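Local coordinates for 122aa long conserved hypothetical protein (Sulfolobus tokodaii, PDB 1WOL) that is of unknown function but adopts the all-helical fold of HEPN domains, the family of which it is an archaeal homologue, at residues 4-18 / 33-47. Sequence-based numbering, arbitrary orientation.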
loop_
_atom_site.group_PDB
_atom_site.type_symbol
_atom_site.label_atom_id
_atom_site.label_comp_id
_atom_site.label_asym_id
_atom_site.label_seq_id
_atom_site.Cartn_x
_atom_site.Cartn_y
_atom_site.Cartn_z
ATOM N N VAL A 4 -15.608 -3.923 7.489
ATOM C CA VAL A 4 -14.318 -3.274 7.783
ATOM C C VAL A 4 -13.303 -4.399 8.099
ATOM O O VAL A 4 -12.161 -4.318 7.628
ATOM C CB VAL A 4 -14.512 -2.370 9.100
ATOM C CG1 VAL A 4 -13.061 -1.807 9.598
ATOM C CG2 VAL A 4 -15.314 -1.162 8.698
ATOM N N GLU A 5 -13.673 -5.419 8.878
ATOM C CA GLU A 5 -12.732 -6.426 9.277
ATOM C C GLU A 5 -12.224 -7.170 8.030
ATOM O O GLU A 5 -11.092 -7.623 8.048
ATOM C CB GLU A 5 -13.327 -7.414 10.277
ATOM C CG GLU A 5 -14.602 -8.154 9.859
ATOM C CD GLU A 5 -15.274 -8.970 11.088
ATOM O OE1 GLU A 5 -16.023 -8.323 11.912
ATOM O OE2 GLU A 5 -15.079 -10.235 11.215
ATOM N N ASP A 6 -13.022 -7.244 6.982
ATOM C CA ASP A 6 -12.513 -7.922 5.741
ATOM C C ASP A 6 -11.454 -7.109 5.073
ATOM O O ASP A 6 -10.470 -7.705 4.553
ATOM C CB ASP A 6 -13.663 -8.063 4.736
ATOM C CG ASP A 6 -14.657 -9.048 5.233
ATOM O OD1 ASP A 6 -15.905 -8.824 5.006
ATOM O OD2 ASP A 6 -14.226 -10.029 5.871
ATOM N N TRP A 7 -11.609 -5.786 4.993
ATOM C CA TRP A 7 -10.563 -4.948 4.397
ATOM C C TRP A 7 -9.251 -5.148 5.196
ATOM O O TRP A 7 -8.190 -5.247 4.584
ATOM C CB TRP A 7 -10.916 -3.430 4.462
ATOM C CG TRP A 7 -12.024 -3.102 3.480
ATOM C CD1 TRP A 7 -13.342 -2.816 3.838
ATOM C CD2 TRP A 7 -11.899 -2.865 2.126
ATOM N NE1 TRP A 7 -14.016 -2.370 2.754
ATOM C CE2 TRP A 7 -13.184 -2.401 1.667
ATOM C CE3 TRP A 7 -10.857 -2.998 1.203
ATOM C CZ2 TRP A 7 -13.414 -2.067 0.333
ATOM C CZ3 TRP A 7 -11.062 -2.669 -0.139
ATOM C CH2 TRP A 7 -12.382 -2.186 -0.578
ATOM N N ILE A 8 -9.357 -5.124 6.561
ATOM C CA ILE A 8 -8.147 -5.252 7.359
ATOM C C ILE A 8 -7.560 -6.677 7.166
ATOM O O ILE A 8 -6.297 -6.813 7.084
ATOM C CB ILE A 8 -8.440 -4.904 8.852
ATOM C CG1 ILE A 8 -8.942 -3.475 8.967
ATOM C CG2 ILE A 8 -7.141 -5.093 9.709
ATOM C CD1 ILE A 8 -8.150 -2.357 8.180
ATOM N N LYS A 9 -8.354 -7.765 7.109
ATOM C CA LYS A 9 -7.756 -9.091 6.884
ATOM C C LYS A 9 -7.089 -9.042 5.520
ATOM O O LYS A 9 -5.954 -9.685 5.464
ATOM C CB LYS A 9 -8.871 -10.182 6.846
ATOM C CG LYS A 9 -9.324 -10.621 8.228
ATOM C CD LYS A 9 -10.197 -11.882 8.135
ATOM C CE LYS A 9 -11.595 -11.583 7.857
ATOM N NZ LYS A 9 -12.459 -12.928 8.052
ATOM N N GLN A 10 -7.706 -8.460 4.489
ATOM C CA GLN A 10 -7.044 -8.452 3.161
ATOM C C GLN A 10 -5.727 -7.740 3.314
ATOM O O GLN A 10 -4.675 -8.179 2.736
ATOM C CB GLN A 10 -7.839 -7.672 2.147
ATOM C CG GLN A 10 -9.034 -8.446 1.667
ATOM C CD GLN A 10 -9.604 -7.635 0.496
ATOM O OE1 GLN A 10 -9.209 -7.781 -0.703
ATOM N NE2 GLN A 10 -10.454 -6.688 0.859
ATOM N N ALA A 11 -5.712 -6.669 4.103
ATOM C CA ALA A 11 -4.410 -5.934 4.175
ATOM C C ALA A 11 -3.388 -6.741 4.954
ATOM O O ALA A 11 -2.193 -6.683 4.520
ATOM C CB ALA A 11 -4.690 -4.542 4.950
ATOM N N GLU A 12 -3.769 -7.443 6.028
ATOM C CA GLU A 12 -2.805 -8.199 6.806
ATOM C C GLU A 12 -2.246 -9.316 5.929
ATOM O O GLU A 12 -1.073 -9.649 5.936
ATOM C CB GLU A 12 -3.519 -8.772 8.064
ATOM C CG GLU A 12 -3.897 -7.575 8.826
ATOM C CD GLU A 12 -4.235 -7.784 10.153
ATOM O OE1 GLU A 12 -5.060 -8.766 10.289
ATOM O OE2 GLU A 12 -3.683 -6.912 10.978
ATOM N N ARG A 13 -3.111 -9.896 5.053
ATOM C CA ARG A 13 -2.593 -11.029 4.231
ATOM C C ARG A 13 -1.660 -10.459 3.132
ATOM O O ARG A 13 -0.648 -11.137 2.790
ATOM C CB ARG A 13 -3.876 -11.662 3.512
ATOM C CG ARG A 13 -3.491 -12.992 2.708
ATOM C CD ARG A 13 -3.133 -14.083 3.797
ATOM N NE ARG A 13 -3.180 -15.384 3.111
ATOM C CZ ARG A 13 -3.168 -16.467 3.788
ATOM N NH1 ARG A 13 -3.172 -16.343 5.205
ATOM N NH2 ARG A 13 -2.973 -17.624 3.162
ATOM N N ASP A 14 -1.991 -9.309 2.562
ATOM C CA ASP A 14 -1.136 -8.677 1.548
ATOM C C ASP A 14 0.250 -8.400 2.192
ATOM O O ASP A 14 1.277 -8.541 1.527
ATOM C CB ASP A 14 -1.758 -7.346 1.046
ATOM C CG ASP A 14 -2.972 -7.576 0.168
ATOM O OD1 ASP A 14 -3.069 -8.695 -0.306
ATOM O OD2 ASP A 14 -3.725 -6.628 -0.047
ATOM N N LEU A 15 0.312 -7.891 3.466
ATOM C CA LEU A 15 1.618 -7.669 4.154
ATOM C C LEU A 15 2.357 -8.956 4.299
ATOM O O LEU A 15 3.568 -9.034 4.045
ATOM C CB LEU A 15 1.353 -6.986 5.494
ATOM C CG LEU A 15 2.567 -6.898 6.341
ATOM C CD1 LEU A 15 3.717 -6.049 5.750
ATOM C CD2 LEU A 15 2.138 -6.148 7.721
ATOM N N GLU A 16 1.713 -10.004 4.758
ATOM C CA GLU A 16 2.403 -11.313 4.886
ATOM C C GLU A 16 2.921 -11.730 3.579
ATOM O O GLU A 16 4.057 -12.245 3.545
ATOM C CB GLU A 16 1.355 -12.330 5.483
ATOM C CG GLU A 16 1.994 -13.719 5.583
ATOM C CD GLU A 16 1.023 -14.704 6.266
ATOM O OE1 GLU A 16 0.452 -14.365 7.391
ATOM O OE2 GLU A 16 0.980 -15.842 5.811
ATOM N N GLU A 17 2.133 -11.564 2.519
ATOM C CA GLU A 17 2.651 -12.033 1.184
ATOM C C GLU A 17 3.782 -11.121 0.717
ATOM O O GLU A 17 4.638 -11.649 0.035
ATOM C CB GLU A 17 1.467 -11.877 0.229
ATOM C CG GLU A 17 0.440 -13.048 0.483
ATOM C CD GLU A 17 -0.840 -12.848 -0.356
ATOM O OE1 GLU A 17 -1.072 -11.856 -0.991
ATOM O OE2 GLU A 17 -1.726 -13.780 -0.239
ATOM N N ALA A 18 3.749 -9.829 1.070
ATOM C CA ALA A 18 4.891 -8.963 0.653
ATOM C C ALA A 18 6.164 -9.407 1.295
ATOM O O ALA A 18 7.202 -9.405 0.642
ATOM C CB ALA A 18 4.529 -7.489 1.056
ATOM N N LEU A 33 2.555 -5.646 -3.485
ATOM C CA LEU A 33 1.697 -6.184 -2.411
ATOM C C LEU A 33 1.686 -5.192 -1.202
ATOM O O LEU A 33 0.665 -5.131 -0.536
ATOM C CB LEU A 33 2.245 -7.561 -1.965
ATOM C CG LEU A 33 1.966 -8.676 -2.983
ATOM C CD1 LEU A 33 2.840 -9.837 -2.564
ATOM C CD2 LEU A 33 0.492 -8.971 -3.021
ATOM N N SER A 34 2.768 -4.433 -1.063
ATOM C CA SER A 34 2.749 -3.375 0.013
ATOM C C SER A 34 1.763 -2.281 -0.377
ATOM O O SER A 34 1.045 -1.769 0.510
ATOM C CB SER A 34 4.166 -2.732 0.124
ATOM O OG SER A 34 5.035 -3.778 0.597
ATOM N N GLN A 35 1.697 -1.864 -1.659
ATOM C CA GLN A 35 0.701 -0.901 -2.010
ATOM C C GLN A 35 -0.694 -1.445 -1.855
ATOM O O GLN A 35 -1.523 -0.741 -1.306
ATOM C CB GLN A 35 0.911 -0.410 -3.436
ATOM C CG GLN A 35 -0.233 0.571 -3.686
ATOM C CD GLN A 35 -0.809 0.649 -4.947
ATOM O OE1 GLN A 35 -0.067 0.881 -5.851
ATOM N NE2 GLN A 35 -2.250 0.632 -5.060
ATOM N N GLN A 36 -0.923 -2.744 -2.159
ATOM C CA GLN A 36 -2.216 -3.344 -1.927
ATOM C C GLN A 36 -2.573 -3.344 -0.487
ATOM O O GLN A 36 -3.733 -3.072 -0.142
ATOM C CB GLN A 36 -2.279 -4.775 -2.446
ATOM C CG GLN A 36 -2.137 -4.804 -3.967
ATOM C CD GLN A 36 -3.488 -4.396 -4.588
ATOM O OE1 GLN A 36 -3.489 -3.529 -5.504
ATOM N NE2 GLN A 36 -4.564 -4.919 -4.089
ATOM N N CYS A 37 -1.603 -3.672 0.430
ATOM C CA CYS A 37 -1.819 -3.630 1.828
ATOM C C CYS A 37 -2.346 -2.237 2.267
ATOM O O CYS A 37 -3.363 -2.198 2.976
ATOM C CB CYS A 37 -0.482 -4.006 2.530
ATOM S SG CYS A 37 -0.628 -3.705 4.376
ATOM N N ALA A 38 -1.617 -1.212 1.882
ATOM C CA ALA A 38 -1.992 0.151 2.336
ATOM C C ALA A 38 -3.352 0.536 1.806
ATOM O O ALA A 38 -4.175 1.093 2.569
ATOM C CB ALA A 38 -0.870 1.123 1.897
ATOM N N GLU A 39 -3.546 0.252 0.490
ATOM C CA GLU A 39 -4.863 0.616 -0.127
ATOM C C GLU A 39 -6.014 -0.112 0.606
ATOM O O GLU A 39 -7.035 0.521 0.933
ATOM C CB GLU A 39 -4.851 0.243 -1.652
ATOM C CG GLU A 39 -6.226 0.780 -2.284
ATOM C CD GLU A 39 -6.525 0.227 -3.651
ATOM O OE1 GLU A 39 -5.607 -0.266 -4.370
ATOM O OE2 GLU A 39 -7.741 0.323 -4.007
ATOM N N LYS A 40 -5.946 -1.396 0.897
ATOM C CA LYS A 40 -6.993 -2.099 1.587
ATOM C C LYS A 40 -7.209 -1.560 2.994
ATOM O O LYS A 40 -8.354 -1.414 3.457
ATOM C CB LYS A 40 -6.747 -3.595 1.560
ATOM C CG LYS A 40 -7.036 -4.383 0.180
ATOM C CD LYS A 40 -7.080 -3.723 -1.172
ATOM C CE LYS A 40 -7.494 -4.711 -2.225
ATOM N NZ LYS A 40 -7.606 -3.904 -3.403
ATOM N N ALA A 41 -6.139 -1.301 3.720
ATOM C CA ALA A 41 -6.273 -0.714 5.076
ATOM C C ALA A 41 -6.976 0.630 5.049
ATOM O O ALA A 41 -7.845 0.768 5.882
ATOM C CB ALA A 41 -4.837 -0.527 5.615
ATOM N N VAL A 42 -6.617 1.499 4.127
ATOM C CA VAL A 42 -7.241 2.856 4.063
ATOM C C VAL A 42 -8.668 2.662 3.620
ATOM O O VAL A 42 -9.531 3.313 4.218
ATOM C CB VAL A 42 -6.435 3.740 3.200
ATOM C CG1 VAL A 42 -7.172 5.053 2.964
ATOM C CG2 VAL A 42 -5.118 4.039 3.967
ATOM N N LYS A 43 -8.962 1.679 2.751
ATOM C CA LYS A 43 -10.439 1.556 2.453
ATOM C C LYS A 43 -11.229 1.003 3.646
ATOM O O LYS A 43 -12.503 1.338 3.824
ATOM C CB LYS A 43 -10.590 0.614 1.186
ATOM C CG LYS A 43 -10.420 1.447 -0.034
ATOM C CD LYS A 43 -10.356 0.756 -1.343
ATOM C CE LYS A 43 -10.476 1.744 -2.509
ATOM N NZ LYS A 43 -9.933 1.033 -3.776
ATOM N N GLY A 44 -10.596 0.202 4.466
ATOM C CA GLY A 44 -11.153 -0.307 5.679
ATOM C C GLY A 44 -11.469 0.886 6.618
ATOM O O GLY A 44 -12.491 0.939 7.268
ATOM N N LEU A 45 -10.467 1.760 6.732
ATOM C CA LEU A 45 -10.686 2.956 7.615
ATOM C C LEU A 45 -11.834 3.821 7.083
ATOM O O LEU A 45 -12.676 4.314 7.877
ATOM C CB LEU A 45 -9.415 3.811 7.615
ATOM C CG LEU A 45 -9.496 5.137 8.426
ATOM C CD1 LEU A 45 -9.641 4.800 9.845
ATOM C CD2 LEU A 45 -8.253 5.976 8.051
ATOM N N LEU A 46 -11.852 4.048 5.802
ATOM C CA LEU A 46 -12.941 4.949 5.194
ATOM C C LEU A 46 -14.271 4.313 5.463
ATOM O O LEU A 46 -15.288 5.045 5.752
ATOM C CB LEU A 46 -12.728 5.075 3.749
ATOM C CG LEU A 46 -11.987 6.329 3.324
ATOM C CD1 LEU A 46 -10.933 6.660 4.340
ATOM C CD2 LEU A 46 -11.528 6.166 1.865
ATOM N N GLN A 47 -14.370 2.985 5.387
ATOM C CA GLN A 47 -15.650 2.375 5.682
ATOM C C GLN A 47 -16.021 2.502 7.106
ATOM O O GLN A 47 -17.230 2.740 7.423
ATOM C CB GLN A 47 -15.676 0.849 5.296
ATOM C CG GLN A 47 -17.088 0.241 5.289
ATOM C CD GLN A 47 -17.154 -1.122 4.518
ATOM O OE1 GLN A 47 -16.610 -1.311 3.402
ATOM N NE2 GLN A 47 -17.851 -2.038 5.110
#
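Trp7 packs over Gly44 and Lys43 at one end of an antiparallel helix hairpin, residues 4-18 against 33-47, the first two long helices of this HEPN-family bundle. Their axes approach to 7.7 Å at 165°, and knobs-into-holes interlocking supports such close pairing: Trp7 sits among Lys40, Lys43, Gly44 and Gln47, while Asp14 from 4-18 and Lys40 from 33-47 are further knobs. Trp7 CG is anti to the carbonyl carbon, beside the backbone N, which puts one ring face over Gly44 N and Lys43 CB. Lys43 CB stands 3.5 Å from the centroid of the six-membered ring, 10° off the normal, a CH-pi contact over the face; its CD follows along the same ring. Gly44 permits the approach: its CA lies 3.4 Å from Trp7 CB, and a beta carbon added to Gly44 would fall only 2.9 Å from Trp7 CB, a clash. An alanine in place of Trp7 would probably leave the Lys43 methylenes without their aromatic cover and Gln47 OE1 without its indole donor. Midway the backbones come close, Ala11 CA to Cys37 CA 4.2 Å, where small side chains allow it: Ala11 CB reaches Cys37 O at 3.3 Å and also touches Ala41 CB. At the far end Leu33 CB meets Ala18 CB at 3.8 Å. Helix 100-120 packs beside the pair, Ile111 against Leu15 and Ile107 against Ser34. The Gln47 amide stands nearly perpendicular to the indole (89°), its NE2 hydrogen-bonded to Lys2 O. Gln47 OE1 accepts a hydrogen bond from Trp7 NE1 at 2.9 Å, the oxygen near the indole plane but the donor well above the amide's carbonyl plane.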